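Local coordinates for protein leucyl-trna synthetase (Plasmodium falciparum, PDB 5FOC) that is the editing domain of a cytosolic leucyl-tRNA synthetase and, as in related enzymes, probably removes wrongly attached amino acids from tRNA, at residues A[145-150]-A[244-249]; A[9-14]-A[125-130]; A[295-300]-A[342-347]. The protein carries 2 engineered substitutions. All blocks are in the same frame, centred on the assembly; numbering follows the deposited sequence.

Interaction 1: A[145-150]-A[244-249]; sequences EYYYLT and TTIKMN
Met248 reaches from its loop into the angle between Glu145 and Tyr147, and most of the contact consists of van der Waals packing around its thioether. Its CG lies 3.4 Å from Glu145 CG, and its SD rests against the same stem, 3.6 Å from Glu145 CG. The two side chains run past each other in opposite directions. What Glu145 offers the methionine is therefore mainly its methylene groups, a role that a long residue with a polar end can fill at a partly exposed edge.

The aromatic half of the contact belongs to Tyr147. Bends at chi2 (-45°) and chi3 (-71°) fold the methionine back on itself and bring CE to 3.6 Å from Tyr147 CZ. The methyl meets the phenol obliquely near its hydroxyl end, while SD stands 47° off the ring normal, a Met-aromatic contact. A flexible, polarisable thioether suits this angle between an aliphatic stem and a phenol. The same methyl also touches the backbone of the strand, with Met248 CE 4.0 Å from Tyr146 O. Ile246 adds a looser touch, with CG2 4.2 Å from Tyr147 OH.

Polar bonding lies beside this apolar patch. Tyr147 OH is hydrogen-bonded to Gly253 O and Asn142 N, which should fix the position of the ring that the methyl touches. Asn142 ND2 also donates to Ile246 O, so that Asn142 bonds to both segments.

Backbones stay well apart, with the CA atoms of Glu145 and Met248 separated by 7.8 Å. This is a loop laid by its side chains against the start of strand 146-152, where the connection between strands 238-242 and 254-257 meets the large mixed sheet of a class Ia synthetase editing domain.

Interaction 2: A[9-14]-A[125-130]; sequences TLIKIF and GSTLKP
Thr9 and Thr127 exchange two backbone hydrogen bonds, Thr9 N to Thr127 O and Thr127 N to Thr9 O, each 3.0 Å long. Ile11 and Gly125 form the next hydrogen-bonded pair: Ile11 N donates to Gly125 O over 2.8 Å, and Gly125 N returns a bond to Ile11 O. Between them, Leu10 and Ser126 make a non-hydrogen-bonded pair, supplemented by a CA-H...O contact from Leu10 CA to Gly125 O.

Van der Waals contacts form on both faces. On the face of Thr9, Ile11 and Thr127, Ile11 CD1 meets Thr127 CG2 at 3.8 Å. There too the Pro130 ring crosses the Thr9 side chain at about a right angle, with CG 3.6 Å from Thr9 OG1. Ile13 CD1 lies 3.7 Å from Gly125 CA, close packing that the missing side chain permits. On the face of Leu10 and Ser126, Leu10 CD2 lies against the serine, whose OG bonds to Ser251.

One water bridges the Thr9-Thr127 pair, 2.7 Å from Thr9 OG1 and donating to Thr127 O. With chi1 at -174°, Thr127 OG1 accepts from Lys129 N at 2.9 Å, an ST turn as the chain leaves the strand.

This is antiparallel pairing of strands 7-15 and 120-127 inside the editing domain's mixed sheet; residues Ser126 to Pro130 probably correspond to the start of the threonine-rich region that lines the editing site in related enzymes.

Interaction 3: A[295-300]-A[342-347]; sequences ESCIEL and MTVDPY
Val344 lays its two methyls over the loop at Ser296 and Cys297. CG2 packs 3.7 Å from Cys297 SG, and CG1 lies 3.6 Å from Ser296 O. Branching at CB lets one short residue cover both the thiol and the neighbouring peptide, and the small cysteine fits beneath it in a buried place.

Met342 approaches the same cysteine with its tail. Bends at chi2 (-50°) and chi3 fold the chain so that CE comes to 3.3 Å from Cys297 O and also touches Cys297 CB, while SD passes obliquely by Ile298 CG1. The methionine also touches Thr352 and Cys355 of helix 352-365, so its side chain lies between the 295-300 segment and that helix.

Ile298 and Met342 are an antiparallel non-hydrogen-bonded pair in a two-stranded sheet formed by strands 298-299 and 341-342. This small ribbon stands apart from the large mixed sheet of the editing domain. Backbone bonding continues next to the pair: Thr343 N donates over 2.8 Å to Cys297 O, approaching from above the carbonyl plane, 47° out of it. Met342 CA makes a CA-H...O contact with the same oxygen.

Thr343 divides its side chain by chemistry. A chi1 of 59° sets OG1 between the backbone N and carbonyl carbon, from where it gives a weak 2.8 Å hydrogen bond to Ser296 O. CG2 instead lies 3.6 Å from Glu299 CG, against the extended methylene stem. At the stem's far end a water bridges the segments, donating to Met342 O at 3.1 Å and weakly to Glu299 OE2.

Asp261 also holds the 296-297 loop, its two carboxylate oxygens separately bonding Ser296 OG and Cys297 N. Glu295 OE1 forms a salt bridge with Lys234, while Glu295 CG lies 4.2 Å from Val344 CG1.

How the interactions relate
Interactions 1 and 2 reach the same large mixed sheet, their centres about 15 Å apart, but use it differently. Interaction 2 is buried and built on strand-to-strand backbone bonding, whereas interaction 1 lies at the surface and depends on side chains packing a loop against a strand. Interaction 3 is also buried, yet belongs to a separate two-stranded ribbon beside helix 352-365, mixing a little backbone bonding with sulfur and methyl contacts. That helix also touches Thr9 and Pro130 of interaction 2, whose nearest atoms lie about 5 Å from interaction 3. Interactions 1 and 3, on opposite sides of the chain's centre, each use a folded methionine.

Interaction 1: A[145-150]-A[244-249]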
loop_
_atom_site.group_PDB
_atom_site.type_symbol
_atom_site.label_atom_id
_atom_site.label_comp_id
_atom_site.label_asym_id
_atom_site.label_seq_id
_atom_site.Cartn_x
_atom_site.Cartn_y
_atom_site.Cartn_z
ATOM N N GLU A 145 -4.983 -10.335 7.845
ATOM C CA GLU A 145 -3.785 -10.077 8.655
ATOM C C GLU A 145 -3.882 -8.702 9.294
ATOM O O GLU A 145 -4.566 -7.784 8.772
ATOM C CB GLU A 145 -2.534 -10.160 7.782
ATOM C CG GLU A 145 -2.382 -11.500 7.064
ATOM C CD GLU A 145 -2.026 -12.672 7.951
ATOM O OE1 GLU A 145 -1.651 -12.505 9.120
ATOM O OE2 GLU A 145 -2.132 -13.805 7.447
ATOM N N TYR A 146 -3.210 -8.562 10.413
ATOM C CA TYR A 146 -3.071 -7.313 11.116
ATOM C C TYR A 146 -2.104 -6.326 10.473
ATOM O O TYR A 146 -1.024 -6.664 10.009
ATOM C CB TYR A 146 -2.627 -7.566 12.542
ATOM C CG TYR A 146 -3.702 -8.105 13.430
ATOM C CD1 TYR A 146 -4.754 -7.286 13.816
ATOM C CD2 TYR A 146 -3.664 -9.388 13.939
ATOM C CE1 TYR A 146 -5.756 -7.764 14.633
ATOM C CE2 TYR A 146 -4.650 -9.873 14.782
ATOM C CZ TYR A 146 -5.699 -9.018 15.130
ATOM O OH TYR A 146 -6.656 -9.493 15.965
ATOM N N TYR A 147 -2.498 -5.063 10.465
ATOM C CA TYR A 147 -1.612 -3.985 10.068
ATOM C C TYR A 147 -1.404 -3.051 11.235
ATOM O O TYR A 147 -2.317 -2.847 12.051
ATOM C CB TYR A 147 -2.112 -3.267 8.800
ATOM C CG TYR A 147 -1.993 -4.143 7.587
ATOM C CD1 TYR A 147 -2.946 -5.120 7.311
ATOM C CD2 TYR A 147 -0.859 -4.073 6.759
ATOM C CE1 TYR A 147 -2.819 -5.958 6.221
ATOM C CE2 TYR A 147 -0.755 -4.872 5.650
ATOM C CZ TYR A 147 -1.700 -5.838 5.394
ATOM O OH TYR A 147 -1.560 -6.687 4.318
ATOM N N TYR A 148 -0.236 -2.429 11.285
ATOM C CA TYR A 148 0.158 -1.561 12.363
ATOM C C TYR A 148 0.145 -0.103 11.919
ATOM O O TYR A 148 0.446 0.218 10.807
ATOM C CB TYR A 148 1.585 -1.963 12.869
ATOM C CG TYR A 148 1.543 -3.267 13.614
ATOM C CD1 TYR A 148 1.349 -4.474 12.925
ATOM C CD2 TYR A 148 1.702 -3.320 14.995
ATOM C CE1 TYR A 148 1.318 -5.692 13.597
ATOM C CE2 TYR A 148 1.713 -4.546 15.676
ATOM C CZ TYR A 148 1.505 -5.721 14.970
ATOM O OH TYR A 148 1.487 -6.941 15.616
ATOM N N LEU A 149 -0.240 0.767 12.860
ATOM C CA LEU A 149 -0.219 2.214 12.641
ATOM C C LEU A 149 0.886 2.760 13.541
ATOM O O LEU A 149 0.872 2.506 14.740
ATOM C CB LEU A 149 -1.580 2.887 13.045
ATOM C CG LEU A 149 -2.670 2.685 12.009
ATOM C CD1 LEU A 149 -3.089 1.259 11.769
ATOM C CD2 LEU A 149 -3.858 3.481 12.530
ATOM N N THR A 150 1.790 3.546 12.942
ATOM C CA THR A 150 2.932 4.136 13.620
ATOM C C THR A 150 3.341 5.462 12.946
ATOM O O THR A 150 3.173 5.644 11.714
ATOM C CB THR A 150 4.140 3.165 13.630
ATOM O OG1 THR A 150 5.036 3.625 14.624
ATOM C CG2 THR A 150 4.807 3.126 12.310
ATOM N N THR A 244 -5.646 -11.966 -0.697
ATOM C CA THR A 244 -5.231 -12.926 0.349
ATOM C C THR A 244 -3.877 -13.538 0.114
ATOM O O THR A 244 -3.367 -14.182 1.020
ATOM C CB THR A 244 -6.246 -14.067 0.526
ATOM O OG1 THR A 244 -6.393 -14.812 -0.705
ATOM C CG2 THR A 244 -7.562 -13.481 0.971
ATOM N N THR A 245 -3.311 -13.350 -1.077
ATOM C CA THR A 245 -1.999 -13.970 -1.444
ATOM C C THR A 245 -0.841 -13.077 -1.033
ATOM O O THR A 245 0.306 -13.482 -1.143
ATOM C CB THR A 245 -1.905 -14.173 -2.958
ATOM O OG1 THR A 245 -2.301 -12.936 -3.608
ATOM C CG2 THR A 245 -2.809 -15.272 -3.388
ATOM N N ILE A 246 -1.103 -11.854 -0.583
ATOM C CA ILE A 246 -0.042 -10.987 -0.043
ATOM C C ILE A 246 0.677 -11.711 1.118
ATOM O O ILE A 246 0.050 -12.140 2.075
ATOM C CB ILE A 246 -0.596 -9.625 0.428
ATOM C CG1 ILE A 246 -0.937 -8.840 -0.814
ATOM C CG2 ILE A 246 0.402 -8.893 1.311
ATOM C CD1 ILE A 246 -1.756 -7.604 -0.483
ATOM N N LYS A 247 1.999 -11.864 0.988
ATOM C CA LYS A 247 2.786 -12.534 2.009
ATOM C C LYS A 247 3.260 -11.562 3.078
ATOM O O LYS A 247 3.919 -10.560 2.772
ATOM C CB LYS A 247 4.026 -13.196 1.358
ATOM C CG LYS A 247 3.705 -14.334 0.393
ATOM C CD LYS A 247 3.012 -15.529 1.065
ATOM C CE LYS A 247 2.504 -16.573 0.058
ATOM N NZ LYS A 247 1.330 -16.027 -0.728
ATOM N N MET A 248 2.935 -11.860 4.335
ATOM C CA MET A 248 3.242 -10.958 5.421
ATOM C C MET A 248 4.713 -10.869 5.803
ATOM O O MET A 248 5.096 -9.977 6.529
ATOM C CB MET A 248 2.389 -11.311 6.620
ATOM C CG MET A 248 0.888 -11.129 6.365
ATOM S SD MET A 248 0.304 -9.618 5.519
ATOM C CE MET A 248 0.562 -8.354 6.760
ATOM N N ASN A 249 5.533 -11.751 5.261
ATOM C CA ASN A 249 6.964 -11.672 5.450
ATOM C C ASN A 249 7.703 -10.883 4.361
ATOM O O ASN A 249 8.922 -10.767 4.436
ATOM C CB ASN A 249 7.577 -13.066 5.654
ATOM C CG ASN A 249 7.401 -13.986 4.460
ATOM O OD1 ASN A 249 6.483 -13.837 3.666
ATOM N ND2 ASN A 249 8.253 -14.968 4.355
#

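Interaction 2: A[9-14]-A[125-130]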
loop_
_atom_site.group_PDB
_atom_site.type_symbol
_atom_site.label_atom_id
_atom_site.label_comp_id
_atom_site.label_asym_id
_atom_site.label_seq_id
_atom_site.Cartn_x
_atom_site.Cartn_y
_atom_site.Cartn_z
ATOM N N THR A 9 10.476 -0.202 -3.754
ATOM C CA THR A 9 10.129 1.207 -3.725
ATOM C C THR A 9 8.806 1.272 -2.961
ATOM O O THR A 9 7.907 0.524 -3.257
ATOM C CB THR A 9 9.971 1.819 -5.116
ATOM O OG1 THR A 9 11.158 1.639 -5.864
ATOM C CG2 THR A 9 9.706 3.317 -4.998
ATOM N N LEU A 10 8.827 1.985 -1.867
ATOM C CA LEU A 10 7.595 2.287 -1.123
ATOM C C LEU A 10 6.996 3.585 -1.642
ATOM O O LEU A 10 7.673 4.588 -1.788
ATOM C CB LEU A 10 7.854 2.394 0.383
ATOM C CG LEU A 10 8.641 1.257 1.037
ATOM C CD1 LEU A 10 8.692 1.481 2.536
ATOM C CD2 LEU A 10 8.080 -0.096 0.666
ATOM N N ILE A 11 5.703 3.523 -1.946
ATOM C CA ILE A 11 4.950 4.678 -2.446
ATOM C C ILE A 11 3.998 5.098 -1.341
ATOM O O ILE A 11 3.366 4.262 -0.717
ATOM C CB ILE A 11 4.218 4.303 -3.746
ATOM C CG1 ILE A 11 5.266 3.928 -4.840
ATOM C CG2 ILE A 11 3.327 5.442 -4.244
ATOM C CD1 ILE A 11 4.688 3.422 -6.135
ATOM N N LYS A 12 3.935 6.430 -1.133
ATOM C CA LYS A 12 2.983 7.010 -0.168
ATOM C C LYS A 12 1.578 6.947 -0.728
ATOM O O LYS A 12 1.312 7.543 -1.738
ATOM C CB LYS A 12 3.364 8.421 0.178
ATOM C CG LYS A 12 4.616 8.502 1.042
ATOM C CD LYS A 12 5.125 9.897 1.175
ATOM C CE LYS A 12 6.371 10.050 2.010
ATOM N NZ LYS A 12 6.800 11.454 1.960
ATOM N N ILE A 13 0.758 6.135 -0.106
ATOM C CA ILE A 13 -0.618 5.946 -0.533
ATOM C C ILE A 13 -1.498 6.665 0.514
ATOM O O ILE A 13 -1.758 6.167 1.580
ATOM C CB ILE A 13 -0.990 4.446 -0.704
ATOM C CG1 ILE A 13 -0.172 3.804 -1.825
ATOM C CG2 ILE A 13 -2.460 4.269 -1.023
ATOM C CD1 ILE A 13 -0.379 2.308 -1.961
ATOM N N PHE A 14 -1.978 7.851 0.129
ATOM C CA PHE A 14 -2.680 8.704 1.069
ATOM C C PHE A 14 -4.149 8.265 1.128
ATOM O O PHE A 14 -4.716 7.802 0.137
ATOM C CB PHE A 14 -2.657 10.152 0.543
ATOM C CG PHE A 14 -1.270 10.757 0.479
ATOM C CD1 PHE A 14 -0.697 11.343 1.594
ATOM C CD2 PHE A 14 -0.548 10.720 -0.693
ATOM C CE1 PHE A 14 0.594 11.850 1.533
ATOM C CE2 PHE A 14 0.746 11.241 -0.761
ATOM C CZ PHE A 14 1.319 11.787 0.353
ATOM N N GLY A 125 2.819 1.502 0.341
ATOM C CA GLY A 125 2.612 0.540 -0.713
ATOM C C GLY A 125 4.002 0.107 -1.161
ATOM O O GLY A 125 4.838 0.951 -1.287
ATOM N N SER A 126 4.144 -1.156 -1.489
ATOM C CA SER A 126 5.480 -1.681 -1.897
ATOM C C SER A 126 5.403 -2.182 -3.342
ATOM O O SER A 126 4.464 -2.919 -3.682
ATOM C CB SER A 126 5.776 -2.803 -0.944
ATOM O OG SER A 126 7.066 -3.284 -1.334
ATOM N N THR A 127 6.401 -1.842 -4.173
ATOM C CA THR A 127 6.434 -2.274 -5.556
ATOM C C THR A 127 7.890 -2.528 -6.010
ATOM O O THR A 127 8.810 -1.790 -5.601
ATOM C CB THR A 127 5.729 -1.257 -6.512
ATOM O OG1 THR A 127 5.660 -1.790 -7.825
ATOM C CG2 THR A 127 6.425 0.059 -6.548
ATOM N N LEU A 128 8.016 -3.522 -6.887
ATOM C CA LEU A 128 9.238 -3.698 -7.662
ATOM C C LEU A 128 9.176 -3.084 -9.027
ATOM O O LEU A 128 10.132 -3.091 -9.768
ATOM C CB LEU A 128 9.552 -5.191 -7.794
ATOM C CG LEU A 128 9.787 -5.898 -6.457
ATOM C CD1 LEU A 128 9.778 -7.401 -6.629
ATOM C CD2 LEU A 128 11.051 -5.366 -5.827
ATOM N N LYS A 129 8.025 -2.440 -9.368
ATOM C CA LYS A 129 7.864 -1.850 -10.644
ATOM C C LYS A 129 7.349 -0.406 -10.478
ATOM O O LYS A 129 6.196 -0.097 -10.887
ATOM C CB LYS A 129 6.877 -2.649 -11.493
ATOM C CG LYS A 129 7.011 -4.137 -11.664
ATOM C CD LYS A 129 5.923 -4.562 -12.669
ATOM C CE LYS A 129 5.579 -6.031 -12.640
ATOM N NZ LYS A 129 4.675 -6.446 -13.753
ATOM N N PRO A 130 8.151 0.482 -9.874
ATOM C CA PRO A 130 7.682 1.875 -9.632
ATOM C C PRO A 130 7.281 2.635 -10.865
ATOM O O PRO A 130 6.399 3.515 -10.746
ATOM C CB PRO A 130 8.848 2.572 -8.942
ATOM C CG PRO A 130 10.060 1.684 -9.305
ATOM C CD PRO A 130 9.541 0.289 -9.400
HETATM O O HOH W 1 11.302 -0.877 -6.783
#

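Interaction 3: A[295-300]-A[342-347]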
loop_
_atom_site.group_PDB
_atom_site.type_symbol
_atom_site.label_atom_id
_atom_site.label_comp_id
_atom_site.label_asym_id
_atom_site.label_seq_id
_atom_site.Cartn_x
_atom_site.Cartn_y
_atom_site.Cartn_z
ATOM N N GLU A 295 -4.342 2.563 -16.535
ATOM C CA GLU A 295 -3.720 3.009 -17.751
ATOM C C GLU A 295 -2.395 2.213 -17.872
ATOM O O GLU A 295 -1.593 2.305 -16.994
ATOM C CB GLU A 295 -3.402 4.488 -17.698
ATOM C CG GLU A 295 -2.871 5.057 -18.995
ATOM C CD GLU A 295 -3.933 5.224 -20.054
ATOM O OE1 GLU A 295 -5.067 5.696 -19.721
ATOM O OE2 GLU A 295 -3.626 4.865 -21.217
ATOM N N SER A 296 -2.258 1.462 -18.946
ATOM C CA SER A 296 -1.041 0.623 -19.157
ATOM C C SER A 296 0.160 1.531 -19.383
ATOM O O SER A 296 0.122 2.493 -20.183
ATOM C CB SER A 296 -1.250 -0.297 -20.341
ATOM O OG SER A 296 -0.165 -1.225 -20.437
ATOM N N CYS A 297 1.225 1.244 -18.636
ATOM C CA CYS A 297 2.465 2.023 -18.659
ATOM C C CYS A 297 3.579 1.392 -19.520
ATOM O O CYS A 297 4.515 2.092 -19.834
ATOM C CB CYS A 297 3.010 2.229 -17.227
ATOM S SG CYS A 297 1.827 3.174 -16.216
ATOM N N ILE A 298 3.357 0.156 -19.942
ATOM C CA ILE A 298 4.449 -0.656 -20.548
ATOM C C ILE A 298 3.904 -1.428 -21.744
ATOM O O ILE A 298 2.943 -2.187 -21.611
ATOM C CB ILE A 298 5.091 -1.665 -19.559
ATOM C CG1 ILE A 298 5.735 -0.952 -18.369
ATOM C CG2 ILE A 298 6.230 -2.464 -20.262
ATOM C CD1 ILE A 298 6.132 -1.841 -17.217
ATOM N N GLU A 299 4.582 -1.293 -22.884
ATOM C CA GLU A 299 4.269 -2.095 -24.050
ATOM C C GLU A 299 5.439 -3.057 -24.341
ATOM O O GLU A 299 6.607 -2.731 -24.123
ATOM C CB GLU A 299 3.959 -1.257 -25.271
ATOM C CG GLU A 299 5.064 -0.382 -25.811
ATOM C CD GLU A 299 4.727 0.183 -27.175
ATOM O OE1 GLU A 299 3.580 -0.004 -27.642
ATOM O OE2 GLU A 299 5.599 0.834 -27.775
ATOM N N LEU A 300 5.102 -4.249 -24.788
ATOM C CA LEU A 300 6.116 -5.223 -25.165
ATOM C C LEU A 300 6.036 -5.314 -26.671
ATOM O O LEU A 300 4.927 -5.300 -27.237
ATOM C CB LEU A 300 5.875 -6.579 -24.517
ATOM C CG LEU A 300 6.360 -6.674 -23.062
ATOM C CD1 LEU A 300 5.919 -7.976 -22.453
ATOM C CD2 LEU A 300 7.866 -6.533 -23.001
ATOM N N MET A 342 8.165 2.191 -22.239
ATOM C CA MET A 342 7.181 3.026 -21.522
ATOM C C MET A 342 6.231 3.762 -22.460
ATOM O O MET A 342 6.629 4.313 -23.497
ATOM C CB MET A 342 7.902 4.038 -20.654
ATOM C CG MET A 342 8.871 3.475 -19.603
ATOM S SD MET A 342 8.256 2.178 -18.549
ATOM C CE MET A 342 6.924 3.110 -17.745
ATOM N N THR A 343 4.978 3.830 -22.030
ATOM C CA THR A 343 3.898 4.454 -22.833
ATOM C C THR A 343 3.186 5.679 -22.191
ATOM O O THR A 343 2.180 6.213 -22.744
ATOM C CB THR A 343 2.829 3.409 -23.184
ATOM O OG1 THR A 343 2.294 2.866 -21.975
ATOM C CG2 THR A 343 3.411 2.306 -24.054
ATOM N N VAL A 344 3.711 6.122 -21.055
ATOM C CA VAL A 344 3.103 7.211 -20.239
ATOM C C VAL A 344 4.095 8.293 -19.895
ATOM O O VAL A 344 5.321 8.006 -19.752
ATOM C CB VAL A 344 2.480 6.643 -18.935
ATOM C CG1 VAL A 344 1.303 5.730 -19.298
ATOM C CG2 VAL A 344 3.537 5.888 -18.087
ATOM N N ASP A 345 3.627 9.538 -19.779
ATOM C CA ASP A 345 4.447 10.620 -19.280
ATOM C C ASP A 345 4.947 10.358 -17.871
ATOM O O ASP A 345 4.231 9.756 -17.078
ATOM C CB ASP A 345 3.668 11.981 -19.215
ATOM C CG ASP A 345 3.297 12.543 -20.560
ATOM O OD1 ASP A 345 3.791 12.125 -21.617
ATOM O OD2 ASP A 345 2.478 13.483 -20.523
ATOM N N PRO A 346 6.171 10.801 -17.546
ATOM C CA PRO A 346 7.057 11.568 -18.431
ATOM C C PRO A 346 8.069 10.678 -19.210
ATOM O O PRO A 346 9.164 11.159 -19.561
ATOM C CB PRO A 346 7.789 12.493 -17.436
ATOM C CG PRO A 346 7.896 11.674 -16.204
ATOM C CD PRO A 346 6.644 10.831 -16.148
ATOM N N TYR A 347 7.702 9.426 -19.521
ATOM C CA TYR A 347 8.673 8.421 -19.963
ATOM C C TYR A 347 8.390 7.943 -21.372
ATOM O O TYR A 347 8.956 6.935 -21.780
ATOM C CB TYR A 347 8.628 7.216 -19.017
ATOM C CG TYR A 347 8.909 7.580 -17.582
ATOM C CD1 TYR A 347 10.104 8.244 -17.210
ATOM C CD2 TYR A 347 8.018 7.239 -16.593
ATOM C CE1 TYR A 347 10.342 8.595 -15.887
ATOM C CE2 TYR A 347 8.237 7.587 -15.270
ATOM C CZ TYR A 347 9.387 8.266 -14.911
ATOM O OH TYR A 347 9.575 8.593 -13.575
HETATM O O HOH W 2 5.718 3.883 -26.463
#